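Local coordinates for protein FACT-Spt16 (PDB 5CE6) that serves as the Spt16 subunit of the FACT histone chaperone, with an N-terminal domain that probably binds histones H3-H4 during transcription through chromatin, at residues K233-H237 / S238-E242; I446-K449 / A450-V454; A352-A355 / A356-V359; G214-K218 / N219-T223. All coordinates share one frame; numbering follows the deposited sequence. Where two conformers were deposited one is given.

Interaction 1: K233-H237 / S238-E242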
loop_
_atom_site.group_PDB
_atom_site.type_symbol
_atom_site.label_atom_id
_atom_site.label_comp_id
_atom_site.label_asym_id
_atom_site.label_seq_id
_atom_site.Cartn_x
_atom_site.Cartn_y
_atom_site.Cartn_z
ATOM N N LYS A 233 4.048 -12.317 -31.574
ATOM C CA LYS A 233 5.234 -11.524 -31.304
ATOM C C LYS A 233 6.011 -12.100 -30.132
ATOM O O LYS A 233 5.436 -12.758 -29.263
ATOM C CB LYS A 233 4.842 -10.080 -30.981
ATOM C CG LYS A 233 4.368 -9.267 -32.174
ATOM C CD LYS A 233 4.318 -7.783 -31.831
ATOM C CE LYS A 233 4.416 -6.922 -33.081
ATOM N NZ LYS A 233 3.140 -6.215 -33.383
ATOM N N LYS A 234 7.316 -11.851 -30.102
ATOM C CA LYS A 234 8.087 -12.135 -28.903
ATOM C C LYS A 234 8.276 -10.849 -28.107
ATOM O O LYS A 234 8.802 -9.860 -28.621
ATOM C CB LYS A 234 9.447 -12.748 -29.233
ATOM C CG LYS A 234 10.254 -13.107 -27.990
ATOM C CD LYS A 234 11.681 -13.525 -28.321
ATOM C CE LYS A 234 12.425 -13.884 -27.039
ATOM N NZ LYS A 234 13.862 -14.179 -27.269
ATOM N N ILE A 235 7.841 -10.865 -26.854
ATOM C CA ILE A 235 8.028 -9.718 -25.974
ATOM C C ILE A 235 8.459 -10.205 -24.589
ATOM O O ILE A 235 7.919 -11.189 -24.077
ATOM C CB ILE A 235 6.737 -8.853 -25.910
ATOM C CG1 ILE A 235 7.013 -7.503 -25.244
ATOM C CG2 ILE A 235 5.592 -9.592 -25.209
ATOM C CD1 ILE A 235 5.866 -6.525 -25.376
ATOM N N LEU A 236 9.462 -9.552 -24.003
ATOM C CA LEU A 236 9.908 -9.918 -22.655
ATOM C C LEU A 236 8.956 -9.385 -21.595
ATOM O O LEU A 236 8.338 -8.332 -21.784
ATOM C CB LEU A 236 11.299 -9.358 -22.383
ATOM C CG LEU A 236 12.379 -9.770 -23.379
ATOM C CD1 LEU A 236 13.745 -9.336 -22.857
ATOM C CD2 LEU A 236 12.346 -11.267 -23.631
ATOM N N HIS A 237 8.847 -10.082 -20.467
ATOM C CA HIS A 237 7.965 -9.600 -19.405
ATOM C C HIS A 237 8.408 -8.223 -18.938
ATOM O O HIS A 237 7.583 -7.372 -18.635
ATOM C CB HIS A 237 7.913 -10.563 -18.216
ATOM C CG HIS A 237 7.317 -11.899 -18.545
ATOM N ND1 HIS A 237 7.985 -13.082 -18.316
ATOM C CD2 HIS A 237 6.121 -12.234 -19.084
ATOM C CE1 HIS A 237 7.222 -14.094 -18.703
ATOM N NE2 HIS A 237 6.090 -13.606 -19.178
ATOM N N SER A 238 9.719 -7.998 -18.904
ATOM C CA SER A 238 10.257 -6.703 -18.488
ATOM C C SER A 238 9.966 -5.566 -19.479
ATOM O O SER A 238 9.975 -4.390 -19.104
ATOM C CB SER A 238 11.765 -6.808 -18.257
ATOM O OG SER A 238 12.401 -7.433 -19.357
ATOM N N THR A 239 9.731 -5.910 -20.739
ATOM C CA THR A 239 9.356 -4.913 -21.739
ATOM C C THR A 239 7.899 -4.527 -21.535
ATOM O O THR A 239 7.547 -3.346 -21.568
ATOM C CB THR A 239 9.552 -5.448 -23.160
ATOM O OG1 THR A 239 10.952 -5.650 -23.403
ATOM C CG2 THR A 239 9.006 -4.462 -24.180
ATOM N N LEU A 240 7.047 -5.524 -21.319
ATOM C CA LEU A 240 5.666 -5.237 -20.939
ATOM C C LEU A 240 5.630 -4.343 -19.707
ATOM O O LEU A 240 4.814 -3.420 -19.617
ATOM C CB LEU A 240 4.878 -6.527 -20.685
ATOM C CG LEU A 240 4.580 -7.291 -21.971
ATOM C CD1 LEU A 240 4.170 -8.726 -21.686
ATOM C CD2 LEU A 240 3.492 -6.570 -22.757
ATOM N N MET A 241 6.516 -4.617 -18.755
ATOM C CA MET A 241 6.586 -3.828 -17.536
ATOM C C MET A 241 6.945 -2.375 -17.853
ATOM O O MET A 241 6.286 -1.440 -17.379
ATOM C CB MET A 241 7.618 -4.446 -16.584
ATOM C CG MET A 241 7.852 -3.672 -15.298
ATOM S SD MET A 241 9.320 -4.280 -14.442
ATOM C CE MET A 241 10.594 -3.498 -15.419
ATOM N N GLU A 242 7.988 -2.182 -18.653
ATOM C CA GLU A 242 8.439 -0.829 -18.967
ATOM C C GLU A 242 7.387 -0.055 -19.764
ATOM O O GLU A 242 7.127 1.121 -19.490
ATOM C CB GLU A 242 9.782 -0.870 -19.710
HETATM O O HOH W 1 10.791 -7.429 -25.733
#

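Interaction 2: I446-K449 / A450-V454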
loop_
_atom_site.group_PDB
_atom_site.type_symbol
_atom_site.label_atom_id
_atom_site.label_comp_id
_atom_site.label_asym_id
_atom_site.label_seq_id
_atom_site.Cartn_x
_atom_site.Cartn_y
_atom_site.Cartn_z
ATOM N N ILE A 446 -13.581 -2.784 -14.511
ATOM C CA ILE A 446 -13.243 -2.454 -15.899
ATOM C C ILE A 446 -13.884 -3.385 -16.913
ATOM O O ILE A 446 -13.535 -3.366 -18.099
ATOM C CB ILE A 446 -11.731 -2.479 -16.141
ATOM C CG1 ILE A 446 -11.138 -3.834 -15.750
ATOM C CG2 ILE A 446 -11.053 -1.354 -15.384
ATOM C CD1 ILE A 446 -9.664 -3.966 -16.107
ATOM N N GLY A 447 -14.818 -4.204 -16.449
ATOM C CA GLY A 447 -15.497 -5.128 -17.332
ATOM C C GLY A 447 -15.482 -6.516 -16.738
ATOM O O GLY A 447 -14.741 -6.789 -15.794
ATOM N N SER A 448 -16.301 -7.399 -17.297
ATOM C CA SER A 448 -16.463 -8.739 -16.743
ATOM C C SER A 448 -15.156 -9.484 -16.502
ATOM O O SER A 448 -14.295 -9.561 -17.378
ATOM C CB SER A 448 -17.366 -9.578 -17.641
ATOM O OG SER A 448 -17.386 -10.922 -17.203
ATOM N N LYS A 449 -15.021 -10.017 -15.290
ATOM C CA LYS A 449 -13.881 -10.841 -14.920
ATOM C C LYS A 449 -14.187 -12.289 -15.205
ATOM O O LYS A 449 -13.351 -13.157 -14.951
ATOM C CB LYS A 449 -13.578 -10.694 -13.428
ATOM C CG LYS A 449 -12.910 -9.405 -13.053
ATOM C CD LYS A 449 -12.621 -9.353 -11.557
ATOM C CE LYS A 449 -13.843 -9.026 -10.719
ATOM N NZ LYS A 449 -13.394 -8.722 -9.313
ATOM N N ALA A 450 -15.399 -12.554 -15.703
ATOM C CA ALA A 450 -15.822 -13.916 -15.976
ATOM C C ALA A 450 -14.848 -14.542 -16.944
ATOM O O ALA A 450 -14.249 -13.845 -17.772
ATOM C CB ALA A 450 -17.236 -13.955 -16.541
ATOM N N LEU A 451 -14.686 -15.852 -16.802
ATOM C CA LEU A 451 -13.797 -16.650 -17.629
ATOM C C LEU A 451 -13.912 -16.325 -19.114
ATOM O O LEU A 451 -12.900 -16.129 -19.789
ATOM C CB LEU A 451 -14.097 -18.132 -17.406
ATOM C CG LEU A 451 -13.231 -19.124 -18.170
ATOM C CD1 LEU A 451 -11.811 -19.028 -17.688
ATOM C CD2 LEU A 451 -13.765 -20.536 -17.991
ATOM N N LYS A 452 -15.145 -16.259 -19.613
ATOM C CA LYS A 452 -15.393 -16.048 -21.040
ATOM C C LYS A 452 -14.764 -14.756 -21.559
ATOM O O LYS A 452 -14.441 -14.642 -22.741
ATOM C CB LYS A 452 -16.899 -16.041 -21.333
ATOM C CG LYS A 452 -17.609 -14.785 -20.850
ATOM C CD LYS A 452 -18.963 -14.605 -21.528
ATOM C CE LYS A 452 -19.564 -13.247 -21.194
ATOM N NZ LYS A 452 -19.641 -13.018 -19.721
ATOM N N ASP A 453 -14.581 -13.790 -20.668
ATOM C CA ASP A 453 -14.056 -12.487 -21.058
ATOM C C ASP A 453 -12.543 -12.320 -20.858
ATOM O O ASP A 453 -11.961 -11.353 -21.344
ATOM C CB ASP A 453 -14.821 -11.382 -20.332
ATOM C CG ASP A 453 -16.285 -11.380 -20.691
ATOM O OD1 ASP A 453 -16.590 -11.088 -21.862
ATOM O OD2 ASP A 453 -17.122 -11.699 -19.820
ATOM N N VAL A 454 -11.915 -13.257 -20.147
ATOM C CA VAL A 454 -10.459 -13.220 -19.959
ATOM C C VAL A 454 -9.786 -14.437 -20.572
ATOM O O VAL A 454 -8.565 -14.611 -20.454
ATOM C CB VAL A 454 -10.045 -13.095 -18.475
ATOM C CG1 VAL A 454 -10.552 -11.784 -17.898
ATOM C CG2 VAL A 454 -10.574 -14.269 -17.672
#

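Interaction 3: A352-A355 / A356-V359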
loop_
_atom_site.group_PDB
_atom_site.type_symbol
_atom_site.label_atom_id
_atom_site.label_comp_id
_atom_site.label_asym_id
_atom_site.label_seq_id
_atom_site.Cartn_x
_atom_site.Cartn_y
_atom_site.Cartn_z
ATOM N N ALA A 352 -14.249 -12.157 6.280
ATOM C CA ALA A 352 -14.140 -11.894 4.852
ATOM C C ALA A 352 -13.170 -12.866 4.194
ATOM O O ALA A 352 -13.445 -13.392 3.115
ATOM C CB ALA A 352 -13.718 -10.448 4.599
ATOM N N TYR A 353 -12.031 -13.104 4.840
ATOM C CA TYR A 353 -11.098 -14.101 4.330
ATOM C C TYR A 353 -11.730 -15.498 4.324
ATOM O O TYR A 353 -11.658 -16.222 3.326
ATOM C CB TYR A 353 -9.771 -14.097 5.115
ATOM C CG TYR A 353 -8.829 -15.165 4.590
ATOM C CD1 TYR A 353 -8.066 -14.941 3.449
ATOM C CD2 TYR A 353 -8.749 -16.401 5.202
ATOM C CE1 TYR A 353 -7.217 -15.930 2.943
ATOM C CE2 TYR A 353 -7.917 -17.392 4.708
ATOM C CZ TYR A 353 -7.158 -17.154 3.580
ATOM O OH TYR A 353 -6.333 -18.162 3.100
ATOM N N LEU A 354 -12.368 -15.876 5.430
ATOM C CA LEU A 354 -12.956 -17.203 5.529
ATOM C C LEU A 354 -14.123 -17.394 4.563
ATOM O O LEU A 354 -14.476 -18.521 4.236
ATOM C CB LEU A 354 -13.369 -17.509 6.969
ATOM C CG LEU A 354 -12.166 -17.708 7.894
ATOM C CD1 LEU A 354 -12.591 -17.745 9.348
ATOM C CD2 LEU A 354 -11.418 -18.984 7.516
ATOM N N ALA A 355 -14.706 -16.292 4.089
ATOM C CA ALA A 355 -15.726 -16.372 3.043
ATOM C C ALA A 355 -15.143 -16.950 1.753
ATOM O O ALA A 355 -15.818 -17.710 1.046
ATOM C CB ALA A 355 -16.353 -15.006 2.792
ATOM N N ALA A 356 -13.894 -16.588 1.453
ATOM C CA ALA A 356 -13.179 -17.150 0.308
ATOM C C ALA A 356 -12.887 -18.629 0.530
ATOM O O ALA A 356 -13.087 -19.450 -0.365
ATOM C CB ALA A 356 -11.871 -16.411 0.066
ATOM N N VAL A 357 -12.367 -18.961 1.710
ATOM C CA VAL A 357 -12.083 -20.359 2.046
ATOM C C VAL A 357 -13.339 -21.220 1.887
ATOM O O VAL A 357 -13.282 -22.317 1.329
ATOM C CB VAL A 357 -11.529 -20.489 3.482
ATOM C CG1 VAL A 357 -11.279 -21.954 3.837
ATOM C CG2 VAL A 357 -10.244 -19.675 3.628
ATOM N N SER A 358 -14.476 -20.709 2.354
ATOM C CA SER A 358 -15.729 -21.459 2.275
ATOM C C SER A 358 -16.127 -21.766 0.834
ATOM O O SER A 358 -16.657 -22.847 0.535
ATOM C CB SER A 358 -16.860 -20.704 2.980
ATOM O OG SER A 358 -16.642 -20.639 4.376
ATOM N N VAL A 359 -15.880 -20.805 -0.050
ATOM C CA VAL A 359 -16.162 -20.980 -1.468
ATOM C C VAL A 359 -15.297 -22.087 -2.066
ATOM O O VAL A 359 -15.792 -22.966 -2.774
ATOM C CB VAL A 359 -15.924 -19.669 -2.246
ATOM C CG1 VAL A 359 -15.793 -19.937 -3.737
ATOM C CG2 VAL A 359 -17.047 -18.685 -1.973
#

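Interaction 4: G214-K218 / N219-T223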
loop_
_atom_site.group_PDB
_atom_site.type_symbol
_atom_site.label_atom_id
_atom_site.label_comp_id
_atom_site.label_asym_id
_atom_site.label_seq_id
_atom_site.Cartn_x
_atom_site.Cartn_y
_atom_site.Cartn_z
ATOM N N GLY A 214 -7.200 1.062 -13.661
ATOM C CA GLY A 214 -8.123 0.269 -14.448
ATOM C C GLY A 214 -8.050 0.593 -15.927
ATOM O O GLY A 214 -8.132 -0.309 -16.775
ATOM N N SER A 215 -7.894 1.878 -16.239
ATOM C CA SER A 215 -7.814 2.321 -17.627
ATOM C C SER A 215 -6.577 1.748 -18.308
ATOM O O SER A 215 -6.621 1.366 -19.483
ATOM C CB SER A 215 -7.778 3.847 -17.715
ATOM O OG SER A 215 -8.890 4.420 -17.067
ATOM N N VAL A 216 -5.475 1.715 -17.571
ATOM C CA VAL A 216 -4.240 1.134 -18.071
ATOM C C VAL A 216 -4.409 -0.365 -18.355
ATOM O O VAL A 216 -3.992 -0.854 -19.405
ATOM C CB VAL A 216 -3.070 1.393 -17.098
ATOM C CG1 VAL A 216 -1.860 0.544 -17.451
ATOM C CG2 VAL A 216 -2.717 2.871 -17.100
ATOM N N MET A 217 -5.041 -1.089 -17.436
ATOM C CA MET A 217 -5.268 -2.520 -17.653
ATOM C C MET A 217 -6.165 -2.749 -18.860
ATOM O O MET A 217 -5.864 -3.566 -19.734
ATOM C CB MET A 217 -5.894 -3.176 -16.416
ATOM C CG MET A 217 -6.216 -4.658 -16.613
ATOM S SD MET A 217 -4.735 -5.673 -16.750
ATOM C CE MET A 217 -4.246 -5.777 -15.043
ATOM N N LYS A 218 -7.271 -2.020 -18.911
ATOM C CA LYS A 218 -8.258 -2.235 -19.960
ATOM C C LYS A 218 -7.792 -1.744 -21.327
ATOM O O LYS A 218 -7.918 -2.455 -22.334
ATOM C CB LYS A 218 -9.578 -1.548 -19.602
ATOM C CG LYS A 218 -10.749 -2.003 -20.468
ATOM C CD LYS A 218 -11.946 -1.074 -20.327
ATOM C CE LYS A 218 -13.107 -1.506 -21.217
ATOM N NZ LYS A 218 -13.845 -2.676 -20.653
ATOM N N ASN A 219 -7.253 -0.530 -21.364
ATOM C CA ASN A 219 -6.992 0.134 -22.635
ATOM C C ASN A 219 -5.564 -0.000 -23.143
ATOM O O ASN A 219 -5.293 0.277 -24.310
ATOM C CB ASN A 219 -7.391 1.608 -22.559
ATOM C CG ASN A 219 -8.858 1.789 -22.237
ATOM O OD1 ASN A 219 -9.715 1.093 -22.783
ATOM N ND2 ASN A 219 -9.155 2.723 -21.344
ATOM N N PHE A 220 -4.647 -0.409 -22.277
ATOM C CA PHE A 220 -3.317 -0.739 -22.764
ATOM C C PHE A 220 -2.989 -2.222 -22.645
ATOM O O PHE A 220 -2.714 -2.883 -23.650
ATOM C CB PHE A 220 -2.216 0.089 -22.100
ATOM C CG PHE A 220 -0.842 -0.344 -22.518
ATOM C CD1 PHE A 220 -0.383 -0.054 -23.795
ATOM C CD2 PHE A 220 -0.039 -1.084 -21.667
ATOM C CE1 PHE A 220 0.861 -0.467 -24.206
ATOM C CE2 PHE A 220 1.213 -1.502 -22.075
ATOM C CZ PHE A 220 1.662 -1.195 -23.346
ATOM N N VAL A 221 -3.003 -2.742 -21.420
ATOM C CA VAL A 221 -2.534 -4.108 -21.192
ATOM C C VAL A 221 -3.313 -5.150 -21.985
ATOM O O VAL A 221 -2.720 -5.966 -22.685
ATOM C CB VAL A 221 -2.507 -4.488 -19.700
ATOM C CG1 VAL A 221 -2.034 -5.929 -19.530
ATOM C CG2 VAL A 221 -1.588 -3.537 -18.937
ATOM N N VAL A 222 -4.640 -5.121 -21.895
ATOM C CA VAL A 222 -5.433 -6.130 -22.591
ATOM C C VAL A 222 -5.205 -6.072 -24.100
ATOM O O VAL A 222 -4.957 -7.094 -24.737
ATOM C CB VAL A 222 -6.924 -6.030 -22.244
ATOM C CG1 VAL A 222 -7.742 -6.892 -23.180
ATOM C CG2 VAL A 222 -7.152 -6.434 -20.783
ATOM N N THR A 223 -5.229 -4.865 -24.651
ATOM C CA THR A 223 -4.979 -4.638 -26.072
ATOM C C THR A 223 -3.582 -5.090 -26.495
ATOM O O THR A 223 -3.406 -5.690 -27.560
ATOM C CB THR A 223 -5.143 -3.146 -26.416
ATOM O OG1 THR A 223 -6.473 -2.733 -26.091
ATOM C CG2 THR A 223 -4.886 -2.895 -27.899
#

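Interaction 1: K233-H237 / S238-E242
L236 occupies the N-cap position of helix 237-249, and its carbonyl oxygen takes two backbone donors from the first turn. L240 N points at L236 O almost head-on, 3.1 Å away with an N-H...O angle of 169°. T239 N reaches the same L236 O at 3.0 Å, but from above the carbonyl plane. M241 N bonds to H237 O at 3.0 Å and continues the helical ladder that L240 N begins. The N-H of L236 is satisfied through a water that lies 3.0 Å from L236 N and 2.9 Å from T239 OG1. The side-chain polar groups of S238 and H237 find their partners outside the two segments: S238 OG bonds to D287, and both ring nitrogens of H237 are used, ND1 by N286 and NE2 by S273, with a sodium ion about 3 Å from the side chain. On the apolar side I235 CD1 packs on L240 CD2 at 3.5 Å, the two side chains crossing at about a right angle. I235 CG1 meets T239 CG2 at 3.8 Å; chi1 of -168° swings CG1 of I235 away from its own N and over the helix start. The I235-L240 pair, straddling the N-cap, is a hydrophobic staple.

Interaction 2: I446-K449 / A450-V454
S448 meets A450 and D453 through a single hydroxyl just before the short, weakly bonded helix around 451-454. The approach to it runs from I446, whose side chain packs on I313, through G447. The positive phi of G447, together with its extended psi, would press a CB against the carbonyl oxygen of I446, a conformation suited to glycine. At S448 the side chain turns toward the helix. Its OG lies anti to the backbone N (chi1 172°) and is both acceptor and donor: A450 N gives its hydrogen to S448 OG at 3.0 Å, and S448 OG donates to D453 OD2 at 2.7 Å. The first bond closes an ST turn, with the side-chain oxygen of one residue holding the N-H two places on. The second ties that turn to the carboxylate of D453, five residues on. D453 OD2 is shared with K452, whose NZ forms a salt bridge to it at 2.8 Å. The serine arrives on the anti side of OD2 and the lysine on the syn side, from opposite faces of the carboxylate plane; the ammonium probably helps to keep D453 ionised. K449 comes next and directs its side chain away from the helix, to D431 and Q336, while its carbonyl oxygen touches V454 CG2 at 4.0 Å and bonds to the hydroxyl of Y329. D453 N, bonded to A450 O at 2.9 Å, closes the turn. The turn sits between helix 323-342, where L451 and V454 lie on Y329, and strand 309-319, where V454 rests on F317 and L451 on L318.

Interaction 3: A352-A355 / A356-V359
V357 CG2 is the methyl on which two side chains of the preceding turn converge. Y353 CE2 approaches V357 CG2 to 3.4 Å, the ring and the valine crossing at a slant. L354 CD2 lies 4.1 Å from V357 CG2, and there the two aliphatic chains run side by side in the same direction. The tyrosine reaches this methyl although its CB leads away from the following turn, because the ring is carried out anti to the backbone N (chi1 179°) and CE2 then comes obliquely against V357 CG2. Beneath these side chains the backbone fixes the spacing. V357 N bonds to Y353 O at 3.3 Å, in the carbonyl plane. S358 N holds L354 O at 2.9 Å, and V359 N reaches A355 O at 3.3 Å; the i to i+4 ladder is regular from V357 N to V359 N, whereas A356 N makes only a weak i+3 bond to Y353 O. S358 folds back over the helix, its OG 3.0 Å from L354 O. V359 CG2 in turn rests 3.4 Å from A355 O. The position of the ring is set from further out, where the hydroxyl of Y353 bonds to the carbonyl oxygen of T372 and its side chain packs against A375, I390 and A392. The alanines and V359 face another way: on helix 349-363, A352 and A355 pack on S342, A356 on V339 and V359 on K334, all of them residues of the preceding helix 323-342.

Interaction 4: G214-K218 / N219-T223
N219 lies against S215 and K218 where helix 200-230, a long helix in the region related to M24 metallopeptidases, widens into a pi-type turn, a pi bulge. The N219 side chain starts with CB, 3.2 Å from S215 O, and this same oxygen bonds to N219 N at 2.7 Å. Its CG, placed anti to the carbonyl carbon (chi1 -60°), stays over S215 O. At the tip the amide divides: OD1 lies 4.0 Å from K218 CD, alongside the lysine chain, whereas ND2 turns back over the previous turn to within 3.4 Å of S215 O. The bulge appears one residue later. V216 O accepts F220 N from above its carbonyl plane, at the usual four-residue spacing, and also V221 N, five residues on and 2.9 Å away. M217 O repeats the longer step with V222 N at 2.9 Å, nearly straight along its C=O bond. F220 sends its ring away from the preceding turn and onto T244 and V247 of helix 237-249. M217 heads for the beta-sheet, packing on C300, V302 and F317; with CG anti to the backbone N, the bend at chi2 (69°) brings M217 SD to 3.9 Å from V221 CB.

Along the chain the order is interaction 4, interaction 1, interaction 3, interaction 2. Interactions 4 and 1 lie on consecutive helices, 200-230 and 237-249, with centres about 15 Å apart and nearest atoms about 5 Å apart. Interaction 2 comes last in sequence yet touches interaction 4: K218 NZ probably bonds to I446 O at 2.7 Å, and I446 CD1 packs on M217 CG at 3.6 Å. Interaction 3, on helix 349-363, is more remote, its centre about 21 Å from interaction 2's and about 35 Å from interaction 1's; helix 323-342 touches both 2 and 3. The four contacts thus mark helices and a late turn around the sheets of the M24-like domain, consistent with a pita-bread fold.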